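Local coordinates for m3DLH protein (Halieaceae bacterium, PDB 7JKA) that probably hydrolyses ester-type bonds such as those of dienelactones, and perhaps phosphotriesters, as a member of the alpha/beta-hydrolase clan, at residues Glu195-Arg198 with Asp202-Phe205; Arg170-Val175 with Phe246-Ser251. One frame throughout, in Å; residues are numbered along the deposited sequence.

Contacts 1 and 2 lie about 13 Å apart, centre to centre, and are held to one sheet by neighbouring parallel strands, 172-178 and 203-208. Along the chain the order is strand 172-178, helix 186-198, strand 203-208 and helix 232-250, so contact 1 is nested inside the long loop that contact 2 closes. The strands are bonded directly: Q204 N lies 2.8 Å from V173 O, and D202 O lies 2.8 Å from V173 N. The helices pack on opposite faces of this sheet, helix 186-198 in contact 1 and helix 232-250 in contact 2. Together they put a helix on each face of the sheet, the layered construction of an alpha/beta-hydrolase.

Contact 1 (Glu195-Arg198 with Asp202-Phe205); sequences EWRR and DWQF
W203 turns its CG into the position between backbone N and carbonyl carbon (chi1 67°), which brings its indole up to the CB of W196, while W196 carries CG beside its own N (chi1 -60°), setting its own indole alongside with CE3 toward W203. W196 CB lies over one face of the W203 five-membered ring, 3.7 Å from its centroid and 21° off the normal, which meets the geometry of a CH-pi contact. It sits toward the rim, as W196 CB is closest to W203 CD1, at 3.4 Å. The two indoles meet obliquely, with W196 CE3 3.9 Å from W203 CE3. Farther along, R197 CG comes within 3.7 Å of W203 CZ2, so the exposed arginine adds only its aliphatic part. No hydrogen bond crosses the contact. Without the indole, as with an alanine at W203, the CB of W196 and the CG of R197 would probably lose their aromatic partner, and a gap is likely to open between helix and strand. W196 also reaches V175 on the adjoining strand. Helix 186-198 thus packs against both strands it connects, the beta-alpha-beta unit of an alpha/beta-hydrolase fold.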
loop_
_atom_site.group_PDB
_atom_site.type_symbol
_atom_site.label_atom_id
_atom_site.label_comp_id
_atom_site.label_asym_id
_atom_site.label_seq_id
_atom_site.Cartn_x
_atom_site.Cartn_y
_atom_site.Cartn_z
ATOM N N GLU A 195 5.531 18.646 -3.486
ATOM C CA GLU A 195 5.105 18.095 -4.772
ATOM C C GLU A 195 3.598 18.168 -4.912
ATOM O O GLU A 195 3.067 18.618 -5.936
ATOM C CB GLU A 195 5.568 16.639 -4.902
ATOM C CG GLU A 195 7.066 16.455 -4.835
ATOM C CD GLU A 195 7.486 15.029 -4.598
ATOM O OE1 GLU A 195 6.606 14.137 -4.512
ATOM O OE2 GLU A 195 8.702 14.804 -4.473
ATOM N N TRP A 196 2.891 17.741 -3.869
ATOM C CA TRP A 196 1.447 17.649 -3.954
ATOM C C TRP A 196 0.799 19.031 -3.929
ATOM O O TRP A 196 -0.236 19.224 -4.572
ATOM C CB TRP A 196 0.931 16.755 -2.821
ATOM C CG TRP A 196 1.513 15.358 -2.918
ATOM C CD1 TRP A 196 2.091 14.777 -4.027
ATOM C CD2 TRP A 196 1.593 14.385 -1.865
ATOM N NE1 TRP A 196 2.512 13.504 -3.717
ATOM C CE2 TRP A 196 2.215 13.233 -2.405
ATOM C CE3 TRP A 196 1.193 14.378 -0.517
ATOM C CZ2 TRP A 196 2.458 12.089 -1.641
ATOM C CZ3 TRP A 196 1.414 13.240 0.240
ATOM C CH2 TRP A 196 2.029 12.101 -0.327
ATOM N N ARG A 197 1.396 20.003 -3.217
ATOM C CA ARG A 197 0.914 21.384 -3.274
ATOM C C ARG A 197 1.112 21.961 -4.668
ATOM O O ARG A 197 0.212 22.602 -5.221
ATOM C CB ARG A 197 1.642 22.243 -2.235
ATOM C CG ARG A 197 1.253 21.942 -0.790
ATOM C CD ARG A 197 1.933 22.887 0.201
ATOM N NE ARG A 197 1.472 24.258 0.026
ATOM C CZ ARG A 197 1.721 25.246 0.880
ATOM N NH1 ARG A 197 2.432 25.012 1.976
ATOM N NH2 ARG A 197 1.259 26.469 0.637
ATOM N N ARG A 198 2.296 21.750 -5.242
ATOM C CA ARG A 198 2.583 22.265 -6.579
ATOM C C ARG A 198 1.576 21.756 -7.600
ATOM O O ARG A 198 1.096 22.518 -8.450
ATOM C CB ARG A 198 3.993 21.859 -6.988
ATOM C CG ARG A 198 4.365 22.242 -8.419
ATOM C CD ARG A 198 5.565 21.423 -8.867
ATOM N NE ARG A 198 5.228 20.008 -8.949
ATOM C CZ ARG A 198 6.090 19.010 -8.769
ATOM N NH1 ARG A 198 5.667 17.769 -8.853
ATOM N NH2 ARG A 198 7.362 19.255 -8.485
ATOM N N ASP A 202 -5.258 16.223 -4.659
ATOM C CA ASP A 202 -6.170 16.110 -3.516
ATOM C C ASP A 202 -5.487 15.203 -2.510
ATOM O O ASP A 202 -5.621 13.985 -2.573
ATOM C CB ASP A 202 -7.506 15.524 -3.938
ATOM C CG ASP A 202 -8.485 15.419 -2.788
ATOM O OD1 ASP A 202 -8.091 15.653 -1.623
ATOM O OD2 ASP A 202 -9.645 15.112 -3.073
ATOM N N TRP A 203 -4.749 15.805 -1.582
ATOM C CA TRP A 203 -3.917 15.093 -0.633
ATOM C C TRP A 203 -4.294 15.471 0.795
ATOM O O TRP A 203 -4.787 16.583 1.072
ATOM C CB TRP A 203 -2.410 15.362 -0.875
ATOM C CG TRP A 203 -1.949 16.780 -0.608
ATOM C CD1 TRP A 203 -2.019 17.838 -1.461
ATOM C CD2 TRP A 203 -1.312 17.264 0.584
ATOM N NE1 TRP A 203 -1.475 18.968 -0.865
ATOM C CE2 TRP A 203 -1.012 18.625 0.378
ATOM C CE3 TRP A 203 -0.940 16.660 1.798
ATOM C CZ2 TRP A 203 -0.408 19.428 1.366
ATOM C CZ3 TRP A 203 -0.317 17.460 2.778
ATOM C CH2 TRP A 203 -0.042 18.815 2.541
ATOM N N GLN A 204 -4.083 14.502 1.683
ATOM C CA GLN A 204 -4.271 14.665 3.122
ATOM C C GLN A 204 -3.118 13.957 3.805
ATOM O O GLN A 204 -2.657 12.911 3.333
ATOM C CB GLN A 204 -5.579 14.058 3.621
ATOM C CG GLN A 204 -6.830 14.592 2.983
ATOM C CD GLN A 204 -8.045 13.799 3.425
ATOM O OE1 GLN A 204 -8.433 13.838 4.598
ATOM N NE2 GLN A 204 -8.609 13.020 2.500
ATOM N N PHE A 205 -2.626 14.539 4.896
ATOM C CA PHE A 205 -1.493 13.949 5.602
ATOM C C PHE A 205 -1.794 14.101 7.081
ATOM O O PHE A 205 -1.932 15.221 7.563
ATOM C CB PHE A 205 -0.205 14.667 5.199
ATOM C CG PHE A 205 1.068 14.032 5.709
ATOM C CD1 PHE A 205 1.334 13.937 7.061
ATOM C CD2 PHE A 205 2.031 13.585 4.811
ATOM C CE1 PHE A 205 2.520 13.382 7.523
ATOM C CE2 PHE A 205 3.214 13.035 5.264
ATOM C CZ PHE A 205 3.441 12.909 6.624
#

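Contact 2 (Arg170-Val175 with Phe246-Ser251); sequences RGRVLV and FDEVFS
R172 reaches from the start of strand 172-178 to V249 and E248 near the C-terminal end of helix 232-250, a helix-on-sheet contact of the alpha/beta-hydrolase fold. The backbones stay well separated, with the closest CA atoms, those of R172 and V249, 8.3 Å apart, so the join is made by side chains. Its tighter part is apolar. The arginine chain runs extended from CG to NE and passes V249 in the opposite sense, placing R172 CD 3.6 Å from V249 CG2. V249 CG2 also lies over one face of the guanidinium group, 3.7 Å from R172 NE. L245, one turn earlier on the helix, also touches R172, which ties this packing to the buried layer where L174 meets A241 and L245.

The solvent side is polar and rests on one salt bridge. E248, exposed, swings its CG anti to the backbone N (chi1 -178°) and extends its carboxylate to the edge of the guanidinium group. R172 NH1 donates to E248 OE2 over 2.5 Å, a length short enough to be read with caution, at an N-H...O angle of 142°. The oxygen lies almost in the guanidinium plane, yet it is met on its anti side, 24° out of the carboxylate plane. Only the NH1-OE2 pair bridges the two groups, whose planes are well turned from each other, a one-pronged rather than two-pronged pairing. D202, at the entry to strand 203-208, packs against the aliphatic part of the arginine, and its carboxylate may add to the negative field there.

Just past this contact the modelled chain ends at S251: D247 O takes two bonds from S251, from N at 3.0 Å and from OG at 2.9 Å.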
loop_
_atom_site.group_PDB
_atom_site.type_symbol
_atom_site.label_atom_id
_atom_site.label_comp_id
_atom_site.label_asym_id
_atom_site.label_seq_id
_atom_site.Cartn_x
_atom_site.Cartn_y
_atom_site.Cartn_z
ATOM N N ARG A 170 -3.239 10.725 -10.037
ATOM C CA ARG A 170 -4.606 10.917 -10.483
ATOM C C ARG A 170 -5.636 10.688 -9.391
ATOM O O ARG A 170 -6.788 11.099 -9.561
ATOM C CB ARG A 170 -4.889 10.000 -11.664
ATOM C CG ARG A 170 -3.907 10.301 -12.776
ATOM C CD ARG A 170 -3.844 9.199 -13.765
ATOM N NE ARG A 170 -5.173 8.932 -14.280
ATOM C CZ ARG A 170 -5.404 8.025 -15.218
ATOM N NH1 ARG A 170 -6.636 7.816 -15.653
ATOM N NH2 ARG A 170 -4.387 7.340 -15.718
ATOM N N GLY A 171 -5.250 10.079 -8.270
ATOM C CA GLY A 171 -6.176 9.756 -7.212
ATOM C C GLY A 171 -6.063 10.687 -6.017
ATOM O O GLY A 171 -5.215 11.573 -5.953
ATOM N N ARG A 172 -6.958 10.456 -5.061
ATOM C CA ARG A 172 -6.896 11.170 -3.794
ATOM C C ARG A 172 -5.925 10.453 -2.870
ATOM O O ARG A 172 -5.940 9.219 -2.782
ATOM C CB ARG A 172 -8.290 11.231 -3.166
ATOM C CG ARG A 172 -9.299 11.750 -4.192
ATOM C CD ARG A 172 -10.718 11.814 -3.696
ATOM N NE ARG A 172 -11.596 11.940 -4.857
ATOM C CZ ARG A 172 -12.874 12.278 -4.806
ATOM N NH1 ARG A 172 -13.450 12.541 -3.639
ATOM N NH2 ARG A 172 -13.571 12.352 -5.932
ATOM N N VAL A 173 -5.061 11.215 -2.208
ATOM C CA VAL A 173 -3.938 10.668 -1.449
ATOM C C VAL A 173 -4.196 10.922 0.026
ATOM O O VAL A 173 -4.566 12.040 0.402
ATOM C CB VAL A 173 -2.599 11.301 -1.864
ATOM C CG1 VAL A 173 -1.493 10.804 -0.932
ATOM C CG2 VAL A 173 -2.270 10.965 -3.296
ATOM N N LEU A 174 -4.037 9.887 0.853
ATOM C CA LEU A 174 -4.078 10.016 2.311
ATOM C C LEU A 174 -2.865 9.319 2.907
ATOM O O LEU A 174 -2.689 8.114 2.715
ATOM C CB LEU A 174 -5.362 9.407 2.883
ATOM C CG LEU A 174 -5.387 9.272 4.412
ATOM C CD1 LEU A 174 -5.384 10.629 5.106
ATOM C CD2 LEU A 174 -6.615 8.514 4.797
ATOM N N VAL A 175 -2.018 10.081 3.605
ATOM C CA VAL A 175 -0.844 9.545 4.301
ATOM C C VAL A 175 -1.178 9.460 5.781
ATOM O O VAL A 175 -1.448 10.489 6.412
ATOM C CB VAL A 175 0.395 10.426 4.084
ATOM C CG1 VAL A 175 1.535 9.960 4.981
ATOM C CG2 VAL A 175 0.825 10.369 2.616
ATOM N N PHE A 246 -12.380 5.930 1.002
ATOM C CA PHE A 246 -12.913 4.989 0.020
ATOM C C PHE A 246 -14.405 5.219 -0.207
ATOM O O PHE A 246 -14.871 5.204 -1.354
ATOM C CB PHE A 246 -12.660 3.559 0.482
ATOM C CG PHE A 246 -11.219 3.109 0.342
ATOM C CD1 PHE A 246 -10.237 3.949 -0.175
ATOM C CD2 PHE A 246 -10.851 1.848 0.776
ATOM C CE1 PHE A 246 -8.913 3.512 -0.297
ATOM C CE2 PHE A 246 -9.528 1.397 0.648
ATOM C CZ PHE A 246 -8.570 2.221 0.121
ATOM N N ASP A 247 -15.169 5.443 0.871
ATOM C CA ASP A 247 -16.606 5.675 0.708
ATOM C C ASP A 247 -16.859 6.911 -0.141
ATOM O O ASP A 247 -17.775 6.944 -0.976
ATOM C CB ASP A 247 -17.277 5.850 2.075
ATOM C CG ASP A 247 -17.463 4.559 2.813
ATOM O OD1 ASP A 247 -17.228 3.479 2.228
ATOM O OD2 ASP A 247 -17.851 4.625 3.997
ATOM N N GLU A 248 -16.061 7.953 0.080
ATOM C CA GLU A 248 -16.199 9.180 -0.690
ATOM C C GLU A 248 -15.977 8.917 -2.175
ATOM O O GLU A 248 -16.749 9.378 -3.029
ATOM C CB GLU A 248 -15.198 10.198 -0.141
ATOM C CG GLU A 248 -15.219 11.551 -0.765
ATOM C CD GLU A 248 -13.998 12.349 -0.339
ATOM O OE1 GLU A 248 -13.952 12.812 0.823
ATOM O OE2 GLU A 248 -13.071 12.479 -1.164
ATOM N N VAL A 249 -14.939 8.145 -2.490
ATOM C CA VAL A 249 -14.544 7.915 -3.874
ATOM C C VAL A 249 -15.433 6.872 -4.541
ATOM O O VAL A 249 -15.807 7.024 -5.712
ATOM C CB VAL A 249 -13.058 7.509 -3.916
ATOM C CG1 VAL A 249 -12.638 7.201 -5.361
ATOM C CG2 VAL A 249 -12.200 8.602 -3.322
ATOM N N PHE A 250 -15.807 5.810 -3.809
ATOM C CA PHE A 250 -16.392 4.605 -4.400
ATOM C C PHE A 250 -17.900 4.478 -4.267
ATOM O O PHE A 250 -18.510 3.768 -5.071
ATOM C CB PHE A 250 -15.804 3.347 -3.771
ATOM C CG PHE A 250 -14.358 3.157 -4.039
ATOM C CD1 PHE A 250 -13.764 3.732 -5.160
ATOM C CD2 PHE A 250 -13.588 2.410 -3.168
ATOM C CE1 PHE A 250 -12.424 3.550 -5.418
ATOM C CE2 PHE A 250 -12.240 2.214 -3.432
ATOM C CZ PHE A 250 -11.665 2.804 -4.539
ATOM N N SER A 251 -18.522 5.066 -3.251
ATOM C CA SER A 251 -19.945 4.797 -2.999
ATOM C C SER A 251 -20.831 5.223 -4.164
ATOM O O SER A 251 -20.540 6.205 -4.842
ATOM C CB SER A 251 -20.407 5.497 -1.725
ATOM O OG SER A 251 -19.795 4.926 -0.590
#